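Formate-dependent phosphoribosylglycinamide formyltransferase (Mycobacterium tuberculosis H37Rv, PDB 6KHR) belongs to the ATP-grasp superfamily of enzymes, a fold built of several mixed alpha-beta domains. Local coordinates at residues V231-A245 with L328-M342. Sequence-based numbering, arbitrary orientation.
Sequences VCSQGPNGPLIEFCA and LQARAILGLAVDTLM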
loop_
_atom_site.group_PDB
_atom_site.type_symbol
_atom_site.label_atom_id
_atom_site.label_comp_id
_atom_site.label_asym_id
_atom_site.label_seq_id
_atom_site.Cartn_x
_atom_site.Cartn_y
_atom_site.Cartn_z
ATOM N N VAL A 231 -13.711 -12.114 -0.764
ATOM C CA VAL A 231 -12.385 -12.648 -1.023
ATOM C C VAL A 231 -12.478 -14.154 -0.941
ATOM O O VAL A 231 -12.941 -14.692 0.071
ATOM C CB VAL A 231 -11.355 -12.142 0.004
ATOM C CG1 VAL A 231 -9.963 -12.747 -0.288
ATOM C CG2 VAL A 231 -11.338 -10.613 0.072
ATOM N N CYS A 232 -12.013 -14.832 -1.985
ATOM C CA CYS A 232 -11.954 -16.286 -2.024
ATOM C C CYS A 232 -10.505 -16.688 -2.237
ATOM O O CYS A 232 -9.911 -16.381 -3.279
ATOM C CB CYS A 232 -12.847 -16.827 -3.129
ATOM S SG CYS A 232 -14.512 -16.244 -2.928
ATOM N N SER A 233 -9.928 -17.361 -1.250
ATOM C CA SER A 233 -8.581 -17.870 -1.406
ATOM C C SER A 233 -8.503 -19.242 -0.767
ATOM O O SER A 233 -9.511 -19.845 -0.391
ATOM C CB SER A 233 -7.546 -16.914 -0.805
ATOM O OG SER A 233 -6.238 -17.365 -1.116
ATOM N N GLN A 234 -7.286 -19.749 -0.676
ATOM C CA GLN A 234 -6.992 -20.921 0.121
ATOM C C GLN A 234 -6.255 -20.452 1.369
ATOM O O GLN A 234 -5.467 -19.502 1.316
ATOM C CB GLN A 234 -6.165 -21.939 -0.681
ATOM C CG GLN A 234 -6.931 -23.242 -1.062
ATOM C CD GLN A 234 -7.910 -23.082 -2.234
ATOM O OE1 GLN A 234 -9.132 -23.118 -2.057
ATOM N NE2 GLN A 234 -7.369 -22.931 -3.439
ATOM N N GLY A 235 -6.570 -21.067 2.501
ATOM C CA GLY A 235 -5.797 -20.856 3.702
ATOM C C GLY A 235 -4.814 -21.995 3.872
ATOM O O GLY A 235 -4.667 -22.842 2.982
ATOM N N PRO A 236 -4.122 -22.050 5.014
ATOM C CA PRO A 236 -3.335 -23.251 5.323
ATOM C C PRO A 236 -4.194 -24.492 5.565
ATOM O O PRO A 236 -3.629 -25.576 5.757
ATOM C CB PRO A 236 -2.558 -22.840 6.586
ATOM C CG PRO A 236 -3.387 -21.772 7.203
ATOM C CD PRO A 236 -3.989 -21.019 6.054
ATOM N N ASN A 237 -5.535 -24.363 5.529
ATOM C CA ASN A 237 -6.484 -25.458 5.717
ATOM C C ASN A 237 -7.510 -25.527 4.588
ATOM O O ASN A 237 -8.613 -26.056 4.768
ATOM C CB ASN A 237 -7.199 -25.328 7.064
ATOM C CG ASN A 237 -7.957 -26.582 7.443
ATOM O OD1 ASN A 237 -9.185 -26.645 7.305
ATOM N ND2 ASN A 237 -7.231 -27.593 7.914
ATOM N N GLY A 238 -7.180 -24.985 3.419
ATOM C CA GLY A 238 -8.052 -25.079 2.271
ATOM C C GLY A 238 -8.811 -23.800 1.965
ATOM O O GLY A 238 -8.344 -22.680 2.223
ATOM N N PRO A 239 -10.020 -23.952 1.428
ATOM C CA PRO A 239 -10.751 -22.790 0.911
ATOM C C PRO A 239 -11.153 -21.827 2.016
ATOM O O PRO A 239 -11.550 -22.233 3.114
ATOM C CB PRO A 239 -11.980 -23.407 0.236
ATOM C CG PRO A 239 -11.670 -24.866 0.113
ATOM C CD PRO A 239 -10.786 -25.195 1.265
ATOM N N LEU A 240 -11.029 -20.537 1.711
ATOM C CA LEU A 240 -11.479 -19.452 2.563
ATOM C C LEU A 240 -12.468 -18.597 1.785
ATOM O O LEU A 240 -12.276 -18.352 0.588
ATOM C CB LEU A 240 -10.309 -18.582 3.013
ATOM C CG LEU A 240 -9.175 -19.191 3.830
ATOM C CD1 LEU A 240 -8.137 -18.127 4.131
ATOM C CD2 LEU A 240 -9.713 -19.790 5.115
ATOM N N ILE A 241 -13.524 -18.133 2.454
ATOM C CA ILE A 241 -14.359 -17.083 1.878
ATOM C C ILE A 241 -14.607 -16.010 2.940
ATOM O O ILE A 241 -15.300 -16.258 3.933
ATOM C CB ILE A 241 -15.674 -17.614 1.299
ATOM C CG1 ILE A 241 -16.533 -16.443 0.821
ATOM C CG2 ILE A 241 -16.397 -18.492 2.298
ATOM C CD1 ILE A 241 -17.356 -16.759 -0.428
ATOM N N GLU A 242 -14.037 -14.821 2.731
ATOM C CA GLU A 242 -14.070 -13.717 3.674
ATOM C C GLU A 242 -14.888 -12.569 3.110
ATOM O O GLU A 242 -14.916 -12.342 1.897
ATOM C CB GLU A 242 -12.667 -13.197 3.969
ATOM C CG GLU A 242 -11.666 -14.252 4.330
ATOM C CD GLU A 242 -11.543 -14.412 5.814
ATOM O OE1 GLU A 242 -12.560 -14.760 6.451
ATOM O OE2 GLU A 242 -10.440 -14.172 6.344
ATOM N N PHE A 243 -15.522 -11.816 4.008
ATOM C CA PHE A 243 -16.282 -10.634 3.641
ATOM C C PHE A 243 -15.631 -9.388 4.228
ATOM O O PHE A 243 -15.270 -9.351 5.403
ATOM C CB PHE A 243 -17.728 -10.744 4.116
ATOM C CG PHE A 243 -18.462 -11.911 3.532
ATOM C CD1 PHE A 243 -18.381 -13.158 4.116
ATOM C CD2 PHE A 243 -19.233 -11.757 2.390
ATOM C CE1 PHE A 243 -19.054 -14.239 3.574
ATOM C CE2 PHE A 243 -19.908 -12.820 1.850
ATOM C CZ PHE A 243 -19.823 -14.068 2.440
ATOM N N CYS A 244 -15.493 -8.362 3.416
ATOM C CA CYS A 244 -15.049 -7.127 4.017
ATOM C C CYS A 244 -16.226 -6.434 4.704
ATOM O O CYS A 244 -17.378 -6.856 4.581
ATOM C CB CYS A 244 -14.387 -6.263 2.960
ATOM S SG CYS A 244 -12.818 -7.022 2.450
ATOM N N ALA A 245 -15.921 -5.412 5.501
ATOM C CA ALA A 245 -16.976 -4.553 6.028
ATOM C C ALA A 245 -17.606 -3.776 4.877
ATOM O O ALA A 245 -16.899 -3.355 3.956
ATOM C CB ALA A 245 -16.441 -3.580 7.092
ATOM N N LEU A 328 -5.195 -8.069 -0.700
ATOM C CA LEU A 328 -6.050 -9.254 -0.704
ATOM C C LEU A 328 -6.016 -9.963 -2.060
ATOM O O LEU A 328 -5.912 -11.199 -2.122
ATOM C CB LEU A 328 -7.480 -8.884 -0.314
ATOM C CG LEU A 328 -7.729 -8.312 1.085
ATOM C CD1 LEU A 328 -9.149 -7.745 1.156
ATOM C CD2 LEU A 328 -7.503 -9.363 2.189
ATOM N N GLN A 329 -6.082 -9.212 -3.160
ATOM C CA GLN A 329 -6.074 -9.906 -4.438
ATOM C C GLN A 329 -4.693 -10.436 -4.802
ATOM O O GLN A 329 -4.600 -11.436 -5.520
ATOM C CB GLN A 329 -6.642 -9.028 -5.550
ATOM C CG GLN A 329 -6.039 -7.678 -5.662
ATOM C CD GLN A 329 -6.736 -6.830 -6.705
ATOM O OE1 GLN A 329 -6.287 -5.724 -7.019
ATOM N NE2 GLN A 329 -7.835 -7.346 -7.251
ATOM N N ALA A 330 -3.618 -9.836 -4.293
ATOM C CA ALA A 330 -2.332 -10.503 -4.438
ATOM C C ALA A 330 -2.334 -11.844 -3.707
ATOM O O ALA A 330 -1.910 -12.862 -4.268
ATOM C CB ALA A 330 -1.196 -9.609 -3.946
ATOM N N ARG A 331 -2.849 -11.879 -2.471
ATOM C CA ARG A 331 -2.863 -13.148 -1.734
ATOM C C ARG A 331 -3.819 -14.165 -2.355
ATOM O O ARG A 331 -3.496 -15.363 -2.411
ATOM C CB ARG A 331 -3.202 -12.913 -0.266
ATOM C CG ARG A 331 -2.169 -12.078 0.445
ATOM C CD ARG A 331 -2.380 -12.090 1.959
ATOM N NE ARG A 331 -1.432 -11.223 2.655
ATOM C CZ ARG A 331 -1.149 -11.302 3.954
ATOM N NH1 ARG A 331 -1.743 -12.217 4.716
ATOM N NH2 ARG A 331 -0.272 -10.468 4.491
ATOM N N ALA A 332 -4.976 -13.706 -2.867
ATOM C CA ALA A 332 -5.954 -14.616 -3.480
ATOM C C ALA A 332 -5.414 -15.253 -4.756
ATOM O O ALA A 332 -5.582 -16.456 -4.975
ATOM C CB ALA A 332 -7.257 -13.871 -3.781
ATOM N N ILE A 333 -4.784 -14.452 -5.621
ATOM C CA ILE A 333 -4.170 -14.970 -6.842
ATOM C C ILE A 333 -3.225 -16.112 -6.511
ATOM O O ILE A 333 -3.210 -17.147 -7.187
ATOM C CB ILE A 333 -3.425 -13.845 -7.583
ATOM C CG1 ILE A 333 -4.399 -12.908 -8.276
ATOM C CG2 ILE A 333 -2.413 -14.411 -8.572
ATOM C CD1 ILE A 333 -3.749 -11.640 -8.651
ATOM N N LEU A 334 -2.408 -15.928 -5.483
ATOM C CA LEU A 334 -1.370 -16.875 -5.131
ATOM C C LEU A 334 -1.854 -17.948 -4.163
ATOM O O LEU A 334 -1.064 -18.826 -3.796
ATOM C CB LEU A 334 -0.164 -16.129 -4.529
ATOM C CG LEU A 334 0.621 -15.121 -5.389
ATOM C CD1 LEU A 334 1.705 -14.475 -4.553
ATOM C CD2 LEU A 334 1.232 -15.751 -6.645
ATOM N N GLY A 335 -3.110 -17.886 -3.720
ATOM C CA GLY A 335 -3.657 -18.952 -2.887
ATOM C C GLY A 335 -3.172 -18.931 -1.458
ATOM O O GLY A 335 -2.959 -19.991 -0.858
ATOM N N LEU A 336 -2.994 -17.751 -0.894
ATOM C CA LEU A 336 -2.520 -17.595 0.467
ATOM C C LEU A 336 -3.657 -17.137 1.383
ATOM O O LEU A 336 -4.693 -16.640 0.930
ATOM C CB LEU A 336 -1.354 -16.596 0.501
ATOM C CG LEU A 336 -0.215 -16.940 -0.467
ATOM C CD1 LEU A 336 0.752 -15.764 -0.639
ATOM C CD2 LEU A 336 0.533 -18.189 0.001
ATOM N N ALA A 337 -3.439 -17.299 2.687
ATOM C CA ALA A 337 -4.425 -16.922 3.690
ATOM C C ALA A 337 -4.671 -15.417 3.707
ATOM O O ALA A 337 -3.789 -14.610 3.394
ATOM C CB ALA A 337 -3.969 -17.379 5.073
ATOM N N VAL A 338 -5.896 -15.044 4.081
ATOM C CA VAL A 338 -6.281 -13.645 4.192
ATOM C C VAL A 338 -7.139 -13.452 5.432
ATOM O O VAL A 338 -7.674 -14.399 6.005
ATOM C CB VAL A 338 -7.044 -13.127 2.950
ATOM C CG1 VAL A 338 -6.145 -13.077 1.731
ATOM C CG2 VAL A 338 -8.271 -13.974 2.681
ATOM N N ASP A 339 -7.246 -12.194 5.848
ATOM C CA ASP A 339 -8.228 -11.749 6.819
ATOM C C ASP A 339 -8.789 -10.439 6.297
ATOM O O ASP A 339 -8.262 -9.864 5.344
ATOM C CB ASP A 339 -7.631 -11.584 8.230
ATOM C CG ASP A 339 -6.576 -10.456 8.321
ATOM O OD1 ASP A 339 -6.908 -9.276 8.068
ATOM O OD2 ASP A 339 -5.408 -10.750 8.678
ATOM N N THR A 340 -9.852 -9.957 6.941
ATOM C CA THR A 340 -10.522 -8.734 6.533
ATOM C C THR A 340 -10.604 -7.731 7.681
ATOM O O THR A 340 -11.491 -6.881 7.702
ATOM C CB THR A 340 -11.912 -9.032 5.959
ATOM O OG1 THR A 340 -12.700 -9.784 6.900
ATOM C CG2 THR A 340 -11.793 -9.800 4.651
ATOM N N LEU A 341 -9.640 -7.771 8.599
ATOM C CA LEU A 341 -9.591 -6.823 9.708
ATOM C C LEU A 341 -9.505 -5.378 9.223
ATOM O O LEU A 341 -8.773 -5.063 8.284
ATOM C CB LEU A 341 -8.392 -7.122 10.604
ATOM C CG LEU A 341 -8.234 -8.579 11.061
ATOM C CD1 LEU A 341 -6.867 -8.806 11.711
ATOM C CD2 LEU A 341 -9.357 -8.974 12.006
ATOM N N MET A 342 -10.223 -4.497 9.912
ATOM C CA MET A 342 -10.190 -3.058 9.673
ATOM C C MET A 342 -9.227 -2.345 10.617
ATOM O O MET A 342 -9.199 -2.615 11.825
ATOM C CB MET A 342 -11.586 -2.449 9.836
ATOM C CG MET A 342 -12.521 -2.854 8.735
ATOM S SD MET A 342 -13.868 -1.710 8.491
ATOM C CE MET A 342 -13.031 -0.140 8.240
HETATM O O HOH W 1 -12.920 -5.265 6.333
#
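Val231 spreads its two methyls over different partners: CG1 meets Val338 CG2 at 3.6 Å, while CG2 lies against Leu328 CD1, which also reaches Cys244 SG. With CG1 anti to the backbone N (chi1 179°), the branched valine can touch helix 325-334 and the chain after it at once. In this tight, apolar part the axis of strand 231-235 passes 7.0 Å from that of helix 328-334 at 52°, while the second strand of the hairpin faces the chain beyond the helix. Ala332, small enough to let the strand come close, sets its CB 3.7 Å from Cys232 O. Gly335, whose positive phi suits glycine, forms a Schellman motif, and just beyond it the buried Ser233 OG donates to Leu336 O (2.7 Å), tilted 32° from the carbonyl plane. Farther along, Thr340 divides its branches: CG2 rests 3.6 Å from Glu242 CB, and OG1 donates to Phe243 O (3.0 Å) from above the carbonyl plane. Glu242 lays its aliphatic CG on Val338 CG2.

The looser margins lie at the two ends. At the hairpin turn the exposed Pro236 touches Ala337 CB with little surface, and at the far end a water bridges Ala245 N and Thr340 O. Asp339 points away, salt-bridged to Arg322. Two hydroxyl-to-carbonyl bonds and apolar packing thus join the segments, and no salt bridge crosses between them.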